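Non-structural maintenance of chromosomes element 1 homolog (Xenopus laevis, PDB 7DG2) probably acts as a RING-type E3 ubiquitin ligase that works with a MAGE partner protein within the SMC5-SMC6 complex of DNA repair. Local coordinates at residues 69-74 with 153-158; 96-101 with 140-145; 125-128 with 132-135; 151-154 with 159-162. All blocks are in the same frame, centred on the assembly; numbering follows the deposited sequence.

Contact 1 (69-74 with 153-158)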
loop_
_atom_site.group_PDB
_atom_site.type_symbol
_atom_site.label_atom_id
_atom_site.label_comp_id
_atom_site.label_asym_id
_atom_site.label_seq_id
_atom_site.Cartn_x
_atom_site.Cartn_y
_atom_site.Cartn_z
ATOM N N GLY A 69 15.737 0.308 -14.909
ATOM C CA GLY A 69 16.106 1.493 -14.150
ATOM C C GLY A 69 17.101 2.343 -14.930
ATOM O O GLY A 69 18.103 1.832 -15.446
ATOM N N GLU A 70 16.817 3.647 -15.033
ATOM C CA GLU A 70 17.702 4.539 -15.778
ATOM C C GLU A 70 19.097 4.576 -15.172
ATOM O O GLU A 70 20.096 4.642 -15.898
ATOM C CB GLU A 70 17.112 5.948 -15.824
ATOM C CG GLU A 70 15.862 6.025 -16.648
ATOM C CD GLU A 70 15.452 7.448 -16.943
ATOM O OE1 GLU A 70 15.886 8.349 -16.200
ATOM O OE2 GLU A 70 14.688 7.643 -17.907
ATOM N N GLU A 71 19.186 4.553 -13.846
ATOM C CA GLU A 71 20.490 4.621 -13.197
ATOM C C GLU A 71 21.186 3.266 -13.203
ATOM O O GLU A 71 22.312 3.131 -13.697
ATOM C CB GLU A 71 20.340 5.136 -11.764
ATOM C CG GLU A 71 19.682 6.497 -11.662
ATOM C CD GLU A 71 20.047 7.215 -10.379
ATOM O OE1 GLU A 71 19.647 8.385 -10.212
ATOM O OE2 GLU A 71 20.748 6.607 -9.543
ATOM N N ASP A 72 20.524 2.246 -12.666
ATOM C CA ASP A 72 21.206 1.003 -12.346
ATOM C C ASP A 72 21.124 -0.048 -13.445
ATOM O O ASP A 72 21.793 -1.079 -13.332
ATOM C CB ASP A 72 20.663 0.427 -11.028
ATOM C CG ASP A 72 19.145 0.283 -11.017
ATOM O OD1 ASP A 72 18.534 0.158 -12.099
ATOM O OD2 ASP A 72 18.570 0.301 -9.910
ATOM N N GLY A 73 20.336 0.175 -14.494
ATOM C CA GLY A 73 20.214 -0.808 -15.552
ATOM C C GLY A 73 19.532 -2.100 -15.157
ATOM O O GLY A 73 19.500 -3.037 -15.960
ATOM N N LEU A 74 18.981 -2.176 -13.949
ATOM C CA LEU A 74 18.308 -3.379 -13.481
ATOM C C LEU A 74 16.883 -3.457 -14.029
ATOM O O LEU A 74 16.261 -2.448 -14.365
ATOM C CB LEU A 74 18.280 -3.410 -11.956
ATOM C CG LEU A 74 19.637 -3.375 -11.264
ATOM C CD1 LEU A 74 19.464 -3.211 -9.766
ATOM C CD2 LEU A 74 20.430 -4.630 -11.595
ATOM N N ILE A 153 12.445 9.492 -6.228
ATOM C CA ILE A 153 13.716 9.029 -5.687
ATOM C C ILE A 153 14.432 10.268 -5.189
ATOM O O ILE A 153 14.498 11.263 -5.918
ATOM C CB ILE A 153 14.572 8.342 -6.765
ATOM C CG1 ILE A 153 14.146 6.905 -6.983
ATOM C CG2 ILE A 153 16.056 8.421 -6.410
ATOM C CD1 ILE A 153 14.974 6.269 -8.047
ATOM N N GLY A 154 14.974 10.213 -3.981
ATOM C CA GLY A 154 15.580 11.377 -3.349
ATOM C C GLY A 154 17.038 11.136 -3.013
ATOM O O GLY A 154 17.390 10.084 -2.478
ATOM N N ARG A 155 17.880 12.119 -3.329
ATOM C CA ARG A 155 19.318 12.006 -3.109
ATOM C C ARG A 155 19.847 13.384 -2.739
ATOM O O ARG A 155 19.902 14.269 -3.597
ATOM C CB ARG A 155 20.023 11.470 -4.353
ATOM C CG ARG A 155 19.959 9.959 -4.505
ATOM C CD ARG A 155 21.291 9.401 -4.998
ATOM N NE ARG A 155 21.619 9.850 -6.350
ATOM C CZ ARG A 155 21.156 9.271 -7.452
ATOM N NH1 ARG A 155 20.342 8.226 -7.354
ATOM N NH2 ARG A 155 21.501 9.733 -8.647
ATOM N N ASN A 156 20.211 13.571 -1.470
ATOM C CA ASN A 156 20.858 14.807 -1.018
ATOM C C ASN A 156 19.968 16.024 -1.253
ATOM O O ASN A 156 20.444 17.097 -1.620
ATOM C CB ASN A 156 22.213 15.001 -1.703
ATOM C CG ASN A 156 23.183 13.877 -1.404
ATOM O OD1 ASN A 156 23.258 13.394 -0.272
ATOM N ND2 ASN A 156 23.927 13.446 -2.422
ATOM N N GLY A 157 18.665 15.855 -1.050
ATOM C CA GLY A 157 17.760 16.963 -1.284
ATOM C C GLY A 157 17.466 17.241 -2.739
ATOM O O GLY A 157 16.954 18.314 -3.057
ATOM N N GLU A 158 17.786 16.315 -3.637
ATOM C CA GLU A 158 17.369 16.410 -5.030
ATOM C C GLU A 158 16.505 15.202 -5.356
ATOM O O GLU A 158 16.693 14.123 -4.790
ATOM C CB GLU A 158 18.570 16.494 -5.981
ATOM C CG GLU A 158 19.502 17.632 -5.598
ATOM C CD GLU A 158 20.526 17.973 -6.665
ATOM O OE1 GLU A 158 20.230 17.796 -7.866
ATOM O OE2 GLU A 158 21.628 18.428 -6.294
#
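E71 and R155 reach toward each other from opposite directions and meet in a salt bridge. The guanidinium grips end-on with its two terminal nitrogens, one to each carboxylate oxygen: R155 NH2 donates to E71 OE1 at 2.8 Å, and R155 NH1 to E71 OE2, also at 2.8 Å. A third, weak bond runs from R155 NH1 back to E71 OE1 at 2.9 Å, so that OE1 accepts twice. Both oxygens are met on their syn sides, yet the two flat groups are turned 64° apart, so the end-on pair is twisted rather than coplanar. The extended glutamate chain spans much of the gap, the nearest CA atoms, those of E71 and I153, being 11.0 Å apart; the bends of R155 at chi2 and chi3 turn its terminal nitrogens to face the carboxylate.

Each loop settles its own backbone. D72 OD1 accepts from L74 N at 3.0 Å, forming an Asx turn, and G73, at positive phi, donates to G69 O. Opposite, R155 and E158 exchange backbone bonds around a type I' turn, whose inner residues N156 and G157 take the left-handed angles that asparagine and glycine tolerate well. E70 spends its carboxylate on the backbone N of I192 and Q193 in the zinc-binding region.

In terms of fold, the glutamate sits in the loop between strands 62-68 and 75-81, and the arginine ends strand 152-155. Both side chains also touch F116, just ahead of strand 117-118, while G157 O receives S119 OG from the start of helix 119-128.

Contact 2 (96-101 with 140-145)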
loop_
_atom_site.group_PDB
_atom_site.type_symbol
_atom_site.label_atom_id
_atom_site.label_comp_id
_atom_site.label_asym_id
_atom_site.label_seq_id
_atom_site.Cartn_x
_atom_site.Cartn_y
_atom_site.Cartn_z
ATOM N N GLU A 96 -5.628 17.362 -3.171
ATOM C CA GLU A 96 -5.536 18.037 -4.457
ATOM C C GLU A 96 -4.309 18.936 -4.526
ATOM O O GLU A 96 -3.596 18.933 -5.536
ATOM C CB GLU A 96 -6.809 18.846 -4.724
ATOM C CG GLU A 96 -7.991 17.982 -5.132
ATOM C CD GLU A 96 -9.168 18.804 -5.613
ATOM O OE1 GLU A 96 -8.940 19.833 -6.286
ATOM O OE2 GLU A 96 -10.314 18.423 -5.308
ATOM N N ASN A 97 -4.041 19.714 -3.471
ATOM C CA ASN A 97 -2.879 20.603 -3.555
ATOM C C ASN A 97 -1.581 19.810 -3.529
ATOM O O ASN A 97 -0.599 20.214 -4.164
ATOM C CB ASN A 97 -2.899 21.672 -2.448
ATOM C CG ASN A 97 -2.858 21.101 -1.045
ATOM O OD1 ASN A 97 -3.065 19.906 -0.824
ATOM N ND2 ASN A 97 -2.616 21.976 -0.072
ATOM N N GLU A 98 -1.571 18.667 -2.838
ATOM C CA GLU A 98 -0.394 17.800 -2.841
ATOM C C GLU A 98 -0.113 17.240 -4.231
ATOM O O GLU A 98 1.049 17.156 -4.649
ATOM C CB GLU A 98 -0.591 16.664 -1.830
ATOM C CG GLU A 98 -0.766 17.182 -0.398
ATOM C CD GLU A 98 -0.965 16.075 0.623
ATOM O OE1 GLU A 98 -0.506 16.234 1.778
ATOM O OE2 GLU A 98 -1.587 15.051 0.274
ATOM N N LEU A 99 -1.161 16.837 -4.957
ATOM C CA LEU A 99 -0.969 16.315 -6.303
ATOM C C LEU A 99 -0.664 17.430 -7.303
ATOM O O LEU A 99 0.036 17.193 -8.296
ATOM C CB LEU A 99 -2.204 15.508 -6.727
ATOM C CG LEU A 99 -2.323 14.202 -5.936
ATOM C CD1 LEU A 99 -3.543 13.385 -6.364
ATOM C CD2 LEU A 99 -1.040 13.375 -6.093
ATOM N N GLU A 100 -1.157 18.650 -7.057
ATOM C CA GLU A 100 -0.714 19.768 -7.884
ATOM C C GLU A 100 0.793 19.961 -7.754
ATOM O O GLU A 100 1.501 20.153 -8.758
ATOM C CB GLU A 100 -1.443 21.058 -7.494
ATOM C CG GLU A 100 -1.143 22.191 -8.484
ATOM C CD GLU A 100 -1.686 23.550 -8.056
ATOM O OE1 GLU A 100 -1.097 24.576 -8.485
ATOM O OE2 GLU A 100 -2.674 23.591 -7.290
ATOM N N LEU A 101 1.307 19.883 -6.530
ATOM C CA LEU A 101 2.747 20.045 -6.353
ATOM C C LEU A 101 3.491 18.876 -6.984
ATOM O O LEU A 101 4.553 19.073 -7.582
ATOM C CB LEU A 101 3.103 20.187 -4.870
ATOM C CG LEU A 101 4.595 20.384 -4.563
ATOM C CD1 LEU A 101 5.145 21.635 -5.273
ATOM C CD2 LEU A 101 4.837 20.486 -3.060
ATOM N N GLU A 140 8.145 19.308 3.046
ATOM C CA GLU A 140 9.169 18.320 3.360
ATOM C C GLU A 140 8.552 16.983 3.742
ATOM O O GLU A 140 9.036 15.923 3.326
ATOM C CB GLU A 140 10.068 18.843 4.474
ATOM C CG GLU A 140 10.946 19.994 4.009
ATOM C CD GLU A 140 11.634 20.711 5.160
ATOM O OE1 GLU A 140 12.616 21.435 4.902
ATOM O OE2 GLU A 140 11.192 20.552 6.319
ATOM N N GLN A 141 7.475 17.010 4.527
ATOM C CA GLN A 141 6.797 15.764 4.876
ATOM C C GLN A 141 6.149 15.108 3.657
ATOM O O GLN A 141 6.118 13.872 3.549
ATOM C CB GLN A 141 5.769 16.035 5.974
ATOM C CG GLN A 141 6.432 16.259 7.331
ATOM C CD GLN A 141 5.453 16.692 8.401
ATOM O OE1 GLN A 141 4.428 17.310 8.107
ATOM N NE2 GLN A 141 5.762 16.368 9.654
ATOM N N LEU A 142 5.628 15.914 2.727
ATOM C CA LEU A 142 5.036 15.355 1.517
ATOM C C LEU A 142 6.094 14.696 0.646
ATOM O O LEU A 142 5.871 13.610 0.094
ATOM C CB LEU A 142 4.305 16.454 0.731
ATOM C CG LEU A 142 3.682 16.011 -0.593
ATOM C CD1 LEU A 142 2.558 14.986 -0.336
ATOM C CD2 LEU A 142 3.134 17.200 -1.407
ATOM N N LEU A 143 7.245 15.351 0.494
ATOM C CA LEU A 143 8.326 14.753 -0.282
ATOM C C LEU A 143 8.770 13.437 0.334
ATOM O O LEU A 143 9.046 12.469 -0.383
ATOM C CB LEU A 143 9.501 15.724 -0.383
ATOM C CG LEU A 143 9.223 16.934 -1.258
ATOM C CD1 LEU A 143 10.401 17.921 -1.123
ATOM C CD2 LEU A 143 9.074 16.499 -2.697
ATOM N N GLN A 144 8.818 13.364 1.664
ATOM C CA GLN A 144 9.219 12.100 2.272
ATOM C C GLN A 144 8.193 11.006 1.992
ATOM O O GLN A 144 8.563 9.838 1.811
ATOM C CB GLN A 144 9.443 12.270 3.777
ATOM C CG GLN A 144 9.901 10.982 4.474
ATOM C CD GLN A 144 11.154 10.358 3.832
ATOM O OE1 GLN A 144 12.226 10.974 3.805
ATOM N NE2 GLN A 144 11.016 9.132 3.312
ATOM N N SER A 145 6.915 11.371 1.913
ATOM C CA SER A 145 5.895 10.399 1.534
ATOM C C SER A 145 6.078 9.946 0.089
ATOM O O SER A 145 6.019 8.748 -0.201
ATOM C CB SER A 145 4.494 10.982 1.746
ATOM O OG SER A 145 3.510 10.055 1.306
#
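L142 of helix 136-148 pushes its two methyl groups against E98 and L101 of helix 96-111, joining what appear to be the first and third helices of a winged-helix domain, consistent with the family's place in the helix-turn-helix clan. The approach is closest at E98 and L142, whose CA atoms are 7.4 Å apart.

The packed part is mostly aliphatic. With CG anti to the backbone N (chi1 178°), the leucine extends toward the neighbouring helix. CD1 lies along the extended glutamate chain as far as the carboxylate carbon, 3.8 Å from E98 CD, and CD2 sits between the base of that chain and L101 CD2, 4.1 Å away. A branched apolar residue suits L101, which also packs on I122, L125 and A126 of helix 119-128, and L142, whose two methyls both find surfaces to meet.

Toward solvent the contact is looser and polar. E98 suits this border because its methylenes pack on leucine while the carboxylate oxygens find polar partners beyond it: OE2 accepts from the backbone N of A95, tying down the start of its helix, and OE1 binds a glycerol probably left from crystallisation. E96, at the same end of the helix, forms a salt bridge with K76 of the Nse4 chain.

On the packed side, L142 CD2 comes within 3.8 Å of E98 CB and 3.9 Å of the backbone oxygen E98 O.

Contact 3 (125-128 with 132-135)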
loop_
_atom_site.group_PDB
_atom_site.type_symbol
_atom_site.label_atom_id
_atom_site.label_comp_id
_atom_site.label_asym_id
_atom_site.label_seq_id
_atom_site.Cartn_x
_atom_site.Cartn_y
_atom_site.Cartn_z
ATOM N N LEU A 125 8.068 26.129 -6.342
ATOM C CA LEU A 125 6.847 25.657 -6.993
ATOM C C LEU A 125 5.667 25.688 -6.034
ATOM O O LEU A 125 4.559 26.098 -6.411
ATOM C CB LEU A 125 7.047 24.233 -7.513
ATOM C CG LEU A 125 8.061 24.081 -8.638
ATOM C CD1 LEU A 125 8.266 22.579 -8.913
ATOM C CD2 LEU A 125 7.579 24.805 -9.889
ATOM N N ALA A 126 5.889 25.266 -4.794
ATOM C CA ALA A 126 4.800 25.216 -3.822
ATOM C C ALA A 126 4.287 26.608 -3.513
ATOM O O ALA A 126 3.087 26.810 -3.301
ATOM C CB ALA A 126 5.272 24.539 -2.542
ATOM N N ASP A 127 5.192 27.585 -3.477
ATOM C CA ASP A 127 4.775 28.948 -3.201
ATOM C C ASP A 127 4.017 29.568 -4.369
ATOM O O ASP A 127 3.353 30.596 -4.187
ATOM C CB ASP A 127 6.016 29.780 -2.840
ATOM C CG ASP A 127 5.664 31.050 -2.089
ATOM O OD1 ASP A 127 4.907 30.962 -1.091
ATOM O OD2 ASP A 127 6.152 32.133 -2.487
ATOM N N GLU A 128 4.099 28.978 -5.561
ATOM C CA GLU A 128 3.407 29.492 -6.737
ATOM C C GLU A 128 2.083 28.788 -6.988
ATOM O O GLU A 128 1.357 29.189 -7.904
ATOM C CB GLU A 128 4.272 29.352 -7.996
ATOM C CG GLU A 128 5.443 30.323 -8.096
ATOM C CD GLU A 128 4.982 31.754 -8.299
ATOM O OE1 GLU A 128 4.754 32.151 -9.470
ATOM O OE2 GLU A 128 4.824 32.464 -7.283
ATOM N N LYS A 132 -4.573 25.713 -2.022
ATOM C CA LYS A 132 -4.275 25.984 -0.619
ATOM C C LYS A 132 -2.782 25.861 -0.354
ATOM O O LYS A 132 -2.162 24.859 -0.712
ATOM C CB LYS A 132 -5.054 25.014 0.269
ATOM C CG LYS A 132 -4.815 25.185 1.763
ATOM C CD LYS A 132 -5.838 24.397 2.555
ATOM C CE LYS A 132 -5.664 24.569 4.062
ATOM N NZ LYS A 132 -4.576 23.701 4.597
ATOM N N LYS A 133 -2.198 26.891 0.262
ATOM C CA LYS A 133 -0.746 26.937 0.396
ATOM C C LYS A 133 -0.244 25.946 1.436
ATOM O O LYS A 133 -0.923 25.639 2.421
ATOM C CB LYS A 133 -0.281 28.346 0.773
ATOM C CG LYS A 133 -0.333 29.321 -0.372
ATOM C CD LYS A 133 0.531 28.869 -1.542
ATOM C CE LYS A 133 0.975 30.074 -2.337
ATOM N NZ LYS A 133 1.711 31.041 -1.464
ATOM N N MET A 134 0.955 25.426 1.186
ATOM C CA MET A 134 1.625 24.471 2.059
ATOM C C MET A 134 2.869 25.121 2.655
ATOM O O MET A 134 3.630 25.781 1.943
ATOM C CB MET A 134 2.008 23.200 1.284
ATOM C CG MET A 134 0.801 22.396 0.801
ATOM S SD MET A 134 1.205 20.879 -0.119
ATOM C CE MET A 134 1.565 21.498 -1.730
ATOM N N LYS A 135 3.071 24.926 3.955
ATOM C CA LYS A 135 4.284 25.391 4.617
ATOM C C LYS A 135 5.490 24.560 4.179
ATOM O O LYS A 135 5.355 23.465 3.638
ATOM C CB LYS A 135 4.123 25.299 6.135
ATOM C CG LYS A 135 2.917 26.051 6.689
ATOM C CD LYS A 135 3.040 27.541 6.419
ATOM C CE LYS A 135 1.913 28.329 7.068
ATOM N NZ LYS A 135 2.042 29.780 6.749
HETATM O O HOH W 1 1.618 25.382 -1.442
#
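Near the end of helix 119-128, A126 and D127 run beside the extended residues K133 and M134, with the CA atoms of A126 and M134 6.7 Å apart and those of D127 and K133 6.9 Å apart. That spacing is too wide for direct backbone bonding, and a water fills the role: it donates to A126 O at 2.8 Å and accepts from M134 N at 2.7 Å, satisfying a carbonyl and an amide that face each other across the turn.

K133 closes the outer side. Its chain is bent at chi2 (-59°) and again at chi4 (57°), which folds it back over the helix end instead of leaving it stretched into solvent. CD passes 3.7 Å from A126 O, and CE comes to 3.1 Å from D127 O. The ammonium then forms a salt bridge, K133 NZ lying 3.2 Å from D127 OD1 and meeting it from above the carboxylate plane.

This is probably the turn of a helix-turn-helix, joining helix 119-128 to helix 136-148, consistent with a winged-helix domain. A lysine suits the place because carbonyl oxygens gather where a helix ends, and its positive charge would be expected to offset theirs.

The inner side is apolar. A126, small and apolar, is buried here, and its methyl group rests on V139 of the following helix. M134, long and flexible, reaches V139 too and continues to N97 and L101 of helix 96-111. K135 takes the N-cap position of helix 136-148, where its backbone N makes a weak bond to E138 OE1.

Contact 4 (151-154 with 159-162)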
loop_
_atom_site.group_PDB
_atom_site.type_symbol
_atom_site.label_atom_id
_atom_site.label_comp_id
_atom_site.label_asym_id
_atom_site.label_seq_id
_atom_site.Cartn_x
_atom_site.Cartn_y
_atom_site.Cartn_z
ATOM N N TRP A 151 7.225 7.087 -5.559
ATOM C CA TRP A 151 6.911 7.956 -6.689
ATOM C C TRP A 151 8.092 8.840 -7.049
ATOM O O TRP A 151 8.328 9.105 -8.229
ATOM C CB TRP A 151 5.685 8.844 -6.398
ATOM C CG TRP A 151 4.472 8.006 -6.149
ATOM C CD1 TRP A 151 3.740 7.933 -4.989
ATOM C CD2 TRP A 151 3.892 7.066 -7.058
ATOM N NE1 TRP A 151 2.723 7.007 -5.135
ATOM C CE2 TRP A 151 2.797 6.461 -6.393
ATOM C CE3 TRP A 151 4.187 6.673 -8.368
ATOM C CZ2 TRP A 151 1.994 5.485 -7.003
ATOM C CZ3 TRP A 151 3.388 5.691 -8.973
ATOM C CH2 TRP A 151 2.300 5.118 -8.289
ATOM N N LEU A 152 8.864 9.243 -6.056
ATOM C CA LEU A 152 10.092 9.991 -6.277
ATOM C C LEU A 152 11.259 9.208 -5.699
ATOM O O LEU A 152 11.097 8.365 -4.814
ATOM C CB LEU A 152 10.028 11.381 -5.623
ATOM C CG LEU A 152 8.974 12.365 -6.130
ATOM C CD1 LEU A 152 9.057 13.676 -5.361
ATOM C CD2 LEU A 152 9.122 12.590 -7.626
ATOM N N ILE A 153 12.445 9.492 -6.228
ATOM C CA ILE A 153 13.716 9.029 -5.687
ATOM C C ILE A 153 14.432 10.268 -5.189
ATOM O O ILE A 153 14.498 11.263 -5.918
ATOM C CB ILE A 153 14.572 8.342 -6.765
ATOM C CG1 ILE A 153 14.146 6.905 -6.983
ATOM C CG2 ILE A 153 16.056 8.421 -6.410
ATOM C CD1 ILE A 153 14.974 6.269 -8.047
ATOM N N GLY A 154 14.974 10.213 -3.981
ATOM C CA GLY A 154 15.580 11.377 -3.349
ATOM C C GLY A 154 17.038 11.136 -3.013
ATOM O O GLY A 154 17.390 10.084 -2.478
ATOM N N TYR A 159 15.544 15.405 -6.248
ATOM C CA TYR A 159 14.500 14.420 -6.498
ATOM C C TYR A 159 14.356 14.155 -7.984
ATOM O O TYR A 159 14.329 15.087 -8.788
ATOM C CB TYR A 159 13.156 14.908 -5.946
ATOM C CG TYR A 159 13.193 15.108 -4.456
ATOM C CD1 TYR A 159 13.628 16.317 -3.906
ATOM C CD2 TYR A 159 12.832 14.080 -3.591
ATOM C CE1 TYR A 159 13.692 16.490 -2.553
ATOM C CE2 TYR A 159 12.887 14.255 -2.217
ATOM C CZ TYR A 159 13.320 15.464 -1.712
ATOM O OH TYR A 159 13.384 15.674 -0.357
ATOM N N THR A 160 14.224 12.879 -8.342
ATOM C CA THR A 160 13.828 12.513 -9.691
ATOM C C THR A 160 12.641 11.554 -9.592
ATOM O O THR A 160 12.234 11.146 -8.499
ATOM C CB THR A 160 15.006 11.894 -10.476
ATOM O OG1 THR A 160 14.656 11.771 -11.866
ATOM C CG2 THR A 160 15.363 10.526 -9.910
ATOM N N LEU A 161 12.059 11.227 -10.738
ATOM C CA LEU A 161 10.962 10.268 -10.759
ATOM C C LEU A 161 11.493 8.873 -10.464
ATOM O O LEU A 161 12.541 8.475 -10.978
ATOM C CB LEU A 161 10.273 10.266 -12.124
ATOM C CG LEU A 161 9.639 11.558 -12.607
ATOM C CD1 LEU A 161 8.901 11.288 -13.901
ATOM C CD2 LEU A 161 8.700 12.116 -11.552
ATOM N N HIS A 162 10.767 8.125 -9.632
ATOM C CA HIS A 162 11.113 6.725 -9.409
ATOM C C HIS A 162 10.870 5.919 -10.682
ATOM O O HIS A 162 10.033 6.276 -11.514
ATOM C CB HIS A 162 10.271 6.155 -8.249
ATOM C CG HIS A 162 10.820 4.889 -7.657
ATOM N ND1 HIS A 162 10.684 3.655 -8.263
ATOM C CD2 HIS A 162 11.503 4.669 -6.509
ATOM C CE1 HIS A 162 11.269 2.734 -7.518
ATOM N NE2 HIS A 162 11.781 3.325 -6.454
#
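The rings of Y159 and H162 both pack on strand 152-155. Obliquely against the tyrosine lie G154 CA, 3.9 Å from Y159 CD2, and L152 CD1; with only hydrogens on its CA, the glycine lets the ring settle there. The imidazole has L152 O near its plane, at the edge, while I153 CG1 approaches obliquely, 3.5 Å from H162 CD2. The indole of W151 turns away, making a cation-pi contact with R164 and packing on F70 of the Nse4 chain.

Between the rings the strands pair antiparallel as a beta hairpin, probably the wing of a winged-helix domain. I153 and T160 form the hydrogen-bonded pair, with I153 N to T160 O at 2.8 Å and T160 N to I153 O at 2.9 Å. Their beta-branched side chains, well suited to strands, lie side by side, I153 CB 3.9 Å from T160 CG2, while T160 OG1 bonds to G115 O. A nearly straight bond of 3.0 Å from H162 N to W151 O continues the backbone bonding past the strands, its donor well above the carbonyl plane.

L152 and L161 touch through CD2 atoms on the buried side. H162 caps helix 163-176 by accepting from R164 N at ND1, coupling the hairpin's exit to that helix; this implies a proton probably on NE2, bonded here to a glycerol probably from crystallisation.

How the contacts relate
Contacts 1 and 4 share I153 and G154, their centres 7 Å apart, so the hairpin paired in contact 4 also presents the arginine of contact 1 from its turn. Contacts 2 and 3 lie on the helical side, with centres 10 Å apart; M134 CE packs 3.7 Å from L101 CD2, and N97 ND2 probably bonds to K132 O. L143 ties this group to the hairpin, its CD1 3.8 Å from Y159 OH. Contact 1 alone reaches back to the loop 69-74, and the side chain of E71 lies about 13 Å from a bound zinc ion of the RING-like region; the centres of contacts 1 and 3 are about 26 Å apart.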